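Local coordinates for protein arginine kinase (Cydia pomonella granulosis virus, PDB 6VVG) that probably acts as an ATP-dependent serine/threonine protein kinase (PK-1), its activity relying on side-to-side dimerization centred on the regulatory alpha C helix, at residues V201-I206 against D251-M256; S263-Y268 against I272-L277. One frame throughout, in Å; residues are numbered along the deposited sequence.

Interaction 1: V201-I206 against D251-M256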
loop_
_atom_site.group_PDB
_atom_site.type_symbol
_atom_site.label_atom_id
_atom_site.label_comp_id
_atom_site.label_asym_id
_atom_site.label_seq_id
_atom_site.Cartn_x
_atom_site.Cartn_y
_atom_site.Cartn_z
ATOM N N VAL A 201 4.655 21.261 -13.141
ATOM C CA VAL A 201 6.055 21.584 -13.390
ATOM C C VAL A 201 6.550 20.862 -14.637
ATOM O O VAL A 201 7.232 21.450 -15.485
ATOM C CB VAL A 201 6.917 21.240 -12.161
ATOM C CG1 VAL A 201 8.390 21.516 -12.457
ATOM C CG2 VAL A 201 6.452 22.024 -10.942
ATOM N N VAL A 202 6.216 19.578 -14.767
ATOM C CA VAL A 202 6.606 18.826 -15.956
ATOM C C VAL A 202 6.045 19.485 -17.209
ATOM O O VAL A 202 6.744 19.619 -18.220
ATOM C CB VAL A 202 6.144 17.361 -15.836
ATOM C CG1 VAL A 202 6.388 16.616 -17.138
ATOM C CG2 VAL A 202 6.847 16.676 -14.676
ATOM N N ALA A 203 4.776 19.900 -17.166
ATOM C CA ALA A 203 4.158 20.515 -18.336
ATOM C C ALA A 203 4.873 21.806 -18.709
ATOM O O ALA A 203 5.160 22.059 -19.885
ATOM C CB ALA A 203 2.673 20.770 -18.066
ATOM N N TYR A 204 5.175 22.639 -17.713
ATOM C CA TYR A 204 5.922 23.859 -17.992
ATOM C C TYR A 204 7.280 23.540 -18.605
ATOM O O TYR A 204 7.737 24.230 -19.522
ATOM C CB TYR A 204 6.099 24.682 -16.717
ATOM C CG TYR A 204 6.550 26.099 -16.993
ATOM C CD1 TYR A 204 7.876 26.383 -17.316
ATOM C CD2 TYR A 204 5.649 27.152 -16.952
ATOM C CE1 TYR A 204 8.284 27.678 -17.585
ATOM C CE2 TYR A 204 6.052 28.448 -17.211
ATOM C CZ TYR A 204 7.366 28.704 -17.527
ATOM O OH TYR A 204 7.764 29.996 -17.785
ATOM N N GLU A 205 7.933 22.487 -18.115
ATOM C CA GLU A 205 9.288 22.183 -18.557
ATOM C C GLU A 205 9.301 21.678 -19.994
ATOM O O GLU A 205 10.125 22.115 -20.803
ATOM C CB GLU A 205 9.925 21.166 -17.612
ATOM C CG GLU A 205 10.287 21.767 -16.261
ATOM C CD GLU A 205 10.893 20.765 -15.305
ATOM O OE1 GLU A 205 10.289 19.689 -15.111
ATOM O OE2 GLU A 205 11.970 21.059 -14.745
ATOM N N ILE A 206 8.398 20.757 -20.340
ATOM C CA ILE A 206 8.425 20.251 -21.709
ATOM C C ILE A 206 7.937 21.311 -22.688
ATOM O O ILE A 206 8.407 21.371 -23.831
ATOM C CB ILE A 206 7.620 18.948 -21.859
ATOM C CG1 ILE A 206 6.170 19.123 -21.414
ATOM C CG2 ILE A 206 8.294 17.821 -21.093
ATOM C CD1 ILE A 206 5.313 17.894 -21.698
ATOM N N ASP A 251 -2.145 29.519 -20.435
ATOM C CA ASP A 251 -3.183 29.522 -19.409
ATOM C C ASP A 251 -3.188 28.220 -18.620
ATOM O O ASP A 251 -3.486 28.221 -17.419
ATOM C CB ASP A 251 -4.552 29.759 -20.045
ATOM C CG ASP A 251 -5.602 30.158 -19.030
ATOM O OD1 ASP A 251 -5.482 31.257 -18.451
ATOM O OD2 ASP A 251 -6.542 29.368 -18.804
ATOM N N PHE A 252 -2.854 27.105 -19.272
ATOM C CA PHE A 252 -2.804 25.822 -18.578
ATOM C C PHE A 252 -1.763 25.841 -17.466
ATOM O O PHE A 252 -2.065 25.512 -16.314
ATOM C CB PHE A 252 -2.512 24.702 -19.581
ATOM C CG PHE A 252 -2.513 23.325 -18.976
ATOM C CD1 PHE A 252 -3.696 22.737 -18.556
ATOM C CD2 PHE A 252 -1.330 22.617 -18.832
ATOM C CE1 PHE A 252 -3.697 21.469 -17.999
ATOM C CE2 PHE A 252 -1.326 21.350 -18.274
ATOM C CZ PHE A 252 -2.510 20.775 -17.861
ATOM N N VAL A 253 -0.527 26.236 -17.785
ATOM C CA VAL A 253 0.536 26.126 -16.791
ATOM C C VAL A 253 0.341 27.154 -15.684
ATOM O O VAL A 253 0.635 26.884 -14.512
ATOM C CB VAL A 253 1.924 26.244 -17.450
ATOM C CG1 VAL A 253 2.101 25.147 -18.501
ATOM C CG2 VAL A 253 2.129 27.620 -18.056
ATOM N N ARG A 254 -0.167 28.341 -16.025
ATOM C CA ARG A 254 -0.477 29.312 -14.979
ATOM C C ARG A 254 -1.412 28.694 -13.944
ATOM O O ARG A 254 -1.152 28.739 -12.736
ATOM C CB ARG A 254 -1.130 30.571 -15.558
ATOM C CG ARG A 254 -0.471 31.197 -16.768
ATOM C CD ARG A 254 0.907 31.796 -16.458
ATOM N NE ARG A 254 1.216 32.904 -17.362
ATOM C CZ ARG A 254 1.715 34.072 -16.974
ATOM N NH1 ARG A 254 1.954 35.024 -17.866
ATOM N NH2 ARG A 254 1.993 34.284 -15.695
ATOM N N ARG A 255 -2.531 28.129 -14.412
ATOM C CA ARG A 255 -3.539 27.580 -13.512
ATOM C C ARG A 255 -3.087 26.270 -12.884
ATOM O O ARG A 255 -3.551 25.932 -11.792
ATOM C CB ARG A 255 -4.861 27.396 -14.266
ATOM C CG ARG A 255 -5.417 28.719 -14.804
ATOM C CD ARG A 255 -6.800 28.602 -15.444
ATOM N NE ARG A 255 -7.264 29.905 -15.923
ATOM C CZ ARG A 255 -8.154 30.663 -15.291
ATOM N NH1 ARG A 255 -8.699 30.245 -14.156
ATOM N NH2 ARG A 255 -8.509 31.836 -15.798
ATOM N N MET A 256 -2.178 25.540 -13.532
ATOM C CA MET A 256 -1.626 24.348 -12.896
ATOM C C MET A 256 -0.756 24.713 -11.698
ATOM O O MET A 256 -0.668 23.937 -10.739
ATOM C CB MET A 256 -0.804 23.538 -13.899
ATOM C CG MET A 256 -1.612 22.774 -14.929
ATOM S SD MET A 256 -2.627 21.455 -14.240
ATOM C CE MET A 256 -1.379 20.369 -13.541
#
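Val253 wedges its branched side chain between Ala203 and Tyr204 in the C-lobe of this kinase, and between the two short helical segments the contact is made by apolar groups alone. Segments 201-206 and 251-256 run roughly antiparallel, at 148°, with axes 9.4 Å apart at closest approach. Packing is tightest on the tyrosine side. The two Val253 methyls divide the work: CG2 comes obliquely to the Tyr204 ring, 3.7 Å from Tyr204 CD2, while CG1 lies over the neighbouring helix backbone, 4.0 Å from Tyr204 N. The Tyr204 side chain leaves its helix with CG anti to the backbone N (chi1 -166°), and the tyrosine and valine side chains cross at about a right angle. Its hydroxyl continues past the valine and is held by the carbonyl oxygen of Pro240.

Beside this pair the small Ala203 faces the other helix and sets its CB at the edge of the Phe252 ring, near the ring plane and 4.0 Å from Phe252 CE2. One face of that ring is occupied by Met256 CG, 3.6 Å above the plane and over its centre, so the phenylalanine is braced from within its own helix.

The far flank of 251-256 is looser and polar. There the exposed Arg255 turns back one helical turn to Asp251, forming a salt bridge of 3.0 Å between Arg255 NE and Asp251 OD2, although the hydrogen bond itself is bent and weak. Ala203 and Phe252 also rest on Ile122 of helix 115-133, and Phe252 and Met256 on Ile271 of helix 268-272; all four touching residues are buried where helix 192-208 and helix 247-256 meet those two.

Interaction 2: S263-Y268 against I272-L277; sequences SRLSTY and IKHPFL
Ile272 and Tyr268 face each other across one turn of the short helix 268-272, which leads into the His-Pro-Phe sequence familiar from the C-terminal end of protein kinase domains. Thr267 is the N-cap of this helix, and the i to i+4 bond from Ile272 N to Tyr268 O, 2.9 Å and nearly straight, closes the turn.

The isoleucine side chain can be followed outward over the tyrosine. Its CB stands over one face of the Tyr268 ring, 4.0 Å from Tyr268 CE1. The CG2 branch makes a CH-pi contact, 4.2 Å from the ring centroid and only 17° off the normal. The other branch, with CG1 anti to the backbone N (chi1 -159°), runs toward the phenol end, where Ile272 CG1 is 3.9 Å from Tyr268 OH; CD1, at the tip, is 4.4 Å from the same oxygen. The Tyr268 side chain also touches Val126 and Asn130 of helix 115-133.

Further along, Leu265 CD1 approaches the His274 ring obliquely, 4.1 Å from His274 CD2. The imidazole is gripped at both nitrogens: NE2 bonds to Asp251 OD2 of helix 247-256, and ND1 accepts the backbone N-H of Phe276. In this last bond, 3.0 Å from Phe276 N to His274 ND1, the donor sits 28° out of the ring plane.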
loop_
_atom_site.group_PDB
_atom_site.type_symbol
_atom_site.label_atom_id
_atom_site.label_comp_id
_atom_site.label_asym_id
_atom_site.label_seq_id
_atom_site.Cartn_x
_atom_site.Cartn_y
_atom_site.Cartn_z
ATOM N N SER A 263 -7.278 28.663 -6.714
ATOM C CA SER A 263 -7.172 29.208 -8.062
ATOM C C SER A 263 -6.425 28.252 -8.985
ATOM O O SER A 263 -5.998 28.650 -10.073
ATOM C CB SER A 263 -6.476 30.569 -8.031
ATOM O OG SER A 263 -7.286 31.536 -7.392
ATOM N N ARG A 264 -6.276 26.996 -8.573
ATOM C CA ARG A 264 -5.409 26.032 -9.233
ATOM C C ARG A 264 -6.223 24.871 -9.789
ATOM O O ARG A 264 -7.288 24.526 -9.266
ATOM C CB ARG A 264 -4.350 25.502 -8.244
ATOM C CG ARG A 264 -3.254 24.652 -8.861
ATOM C CD ARG A 264 -2.396 23.949 -7.802
ATOM N NE ARG A 264 -2.022 24.815 -6.685
ATOM C CZ ARG A 264 -1.638 24.374 -5.493
ATOM N NH1 ARG A 264 -1.578 23.071 -5.259
ATOM N NH2 ARG A 264 -1.313 25.233 -4.535
ATOM N N LEU A 265 -5.723 24.291 -10.876
ATOM C CA LEU A 265 -6.218 23.007 -11.366
ATOM C C LEU A 265 -5.592 21.935 -10.482
ATOM O O LEU A 265 -4.506 21.425 -10.760
ATOM C CB LEU A 265 -5.864 22.801 -12.832
ATOM C CG LEU A 265 -6.205 23.925 -13.807
ATOM C CD1 LEU A 265 -5.516 23.677 -15.145
ATOM C CD2 LEU A 265 -7.702 24.057 -13.989
ATOM N N SER A 266 -6.278 21.599 -9.391
ATOM C CA SER A 266 -5.738 20.702 -8.378
ATOM C C SER A 266 -6.435 19.349 -8.360
ATOM O O SER A 266 -6.167 18.535 -7.467
ATOM C CB SER A 266 -5.837 21.349 -6.995
ATOM O OG SER A 266 -7.187 21.649 -6.680
ATOM N N THR A 267 -7.322 19.094 -9.315
ATOM C CA THR A 267 -8.050 17.839 -9.397
ATOM C C THR A 267 -7.984 17.311 -10.823
ATOM O O THR A 267 -7.720 18.055 -11.770
ATOM C CB THR A 267 -9.520 18.004 -8.988
ATOM O OG1 THR A 267 -10.178 18.867 -9.925
ATOM C CG2 THR A 267 -9.631 18.594 -7.592
ATOM N N TYR A 268 -8.243 16.010 -10.966
ATOM C CA TYR A 268 -8.286 15.406 -12.295
ATOM C C TYR A 268 -9.273 16.133 -13.199
ATOM O O TYR A 268 -8.943 16.500 -14.333
ATOM C CB TYR A 268 -8.668 13.929 -12.193
ATOM C CG TYR A 268 -9.040 13.305 -13.523
ATOM C CD1 TYR A 268 -8.073 13.043 -14.480
ATOM C CD2 TYR A 268 -10.360 12.985 -13.825
ATOM C CE1 TYR A 268 -8.399 12.472 -15.696
ATOM C CE2 TYR A 268 -10.698 12.415 -15.044
ATOM C CZ TYR A 268 -9.711 12.162 -15.974
ATOM O OH TYR A 268 -10.041 11.595 -17.186
ATOM N N ILE A 272 -8.269 17.887 -16.745
ATOM C CA ILE A 272 -8.639 17.259 -18.007
ATOM C C ILE A 272 -9.658 18.076 -18.787
ATOM O O ILE A 272 -9.812 17.869 -19.997
ATOM C CB ILE A 272 -9.158 15.837 -17.724
ATOM C CG1 ILE A 272 -9.060 14.966 -18.976
ATOM C CG2 ILE A 272 -10.593 15.876 -17.210
ATOM C CD1 ILE A 272 -7.642 14.634 -19.380
ATOM N N LYS A 273 -10.342 19.016 -18.145
ATOM C CA LYS A 273 -11.342 19.831 -18.819
ATOM C C LYS A 273 -10.812 21.189 -19.266
ATOM O O LYS A 273 -11.573 21.974 -19.839
ATOM C CB LYS A 273 -12.560 20.023 -17.907
ATOM C CG LYS A 273 -13.436 18.783 -17.778
ATOM C CD LYS A 273 -14.592 18.988 -16.801
ATOM C CE LYS A 273 -15.490 17.754 -16.755
ATOM N NZ LYS A 273 -16.861 18.069 -16.259
ATOM N N HIS A 274 -9.538 21.485 -19.033
ATOM C CA HIS A 274 -8.997 22.772 -19.444
ATOM C C HIS A 274 -8.888 22.834 -20.967
ATOM O O HIS A 274 -8.579 21.824 -21.607
ATOM C CB HIS A 274 -7.624 23.004 -18.818
ATOM C CG HIS A 274 -7.082 24.377 -19.059
ATOM N ND1 HIS A 274 -6.337 24.700 -20.172
ATOM C CD2 HIS A 274 -7.195 25.518 -18.340
ATOM C CE1 HIS A 274 -6.008 25.978 -20.125
ATOM N NE2 HIS A 274 -6.518 26.497 -19.023
ATOM N N PRO A 275 -9.143 24.001 -21.575
ATOM C CA PRO A 275 -9.073 24.085 -23.047
ATOM C C PRO A 275 -7.821 23.462 -23.640
ATOM O O PRO A 275 -7.905 22.789 -24.673
ATOM C CB PRO A 275 -9.135 25.597 -23.304
ATOM C CG PRO A 275 -10.051 26.100 -22.192
ATOM C CD PRO A 275 -9.629 25.261 -20.970
ATOM N N PHE A 276 -6.660 23.657 -23.011
ATOM C CA PHE A 276 -5.421 23.135 -23.577
ATOM C C PHE A 276 -5.524 21.646 -23.877
ATOM O O PHE A 276 -5.061 21.182 -24.923
ATOM C CB PHE A 276 -4.259 23.390 -22.622
ATOM C CG PHE A 276 -2.941 22.877 -23.124
ATOM C CD1 PHE A 276 -2.455 23.282 -24.350
ATOM C CD2 PHE A 276 -2.189 21.988 -22.368
ATOM C CE1 PHE A 276 -1.240 22.821 -24.819
ATOM C CE2 PHE A 276 -0.973 21.519 -22.834
ATOM C CZ PHE A 276 -0.499 21.938 -24.062
ATOM N N LEU A 277 -6.119 20.882 -22.967
ATOM C CA LEU A 277 -6.198 19.434 -23.104
ATOM C C LEU A 277 -7.435 18.975 -23.863
ATOM O O LEU A 277 -7.598 17.769 -24.077
ATOM C CB LEU A 277 -6.163 18.783 -21.720
ATOM C CG LEU A 277 -4.944 19.158 -20.875
ATOM C CD1 LEU A 277 -4.898 18.333 -19.594
ATOM C CD2 LEU A 277 -3.651 18.989 -21.666
#

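The two contacts follow one another in sequence, 201-256 and then 263-277, yet their centres are only about 10 Å apart, and all four segments belong to the protein kinase domain. Helix 247-256 is the shared element: it packs on helix 192-208 and also receives the loops before and after helix 268-272, with Phe252 serving both contacts. A probable backbone hydrogen bond of 2.9 Å, Arg255 O with Leu265 N, ties them directly, and Phe252 also meets the Phe276 ring. Next to Leu265, Arg264 forms a salt bridge with Glu183, as in the ion pair well known in this family. Together they hold the last helices and the C-terminal turn of the helical lobe against its central helices, away from the AMP pocket.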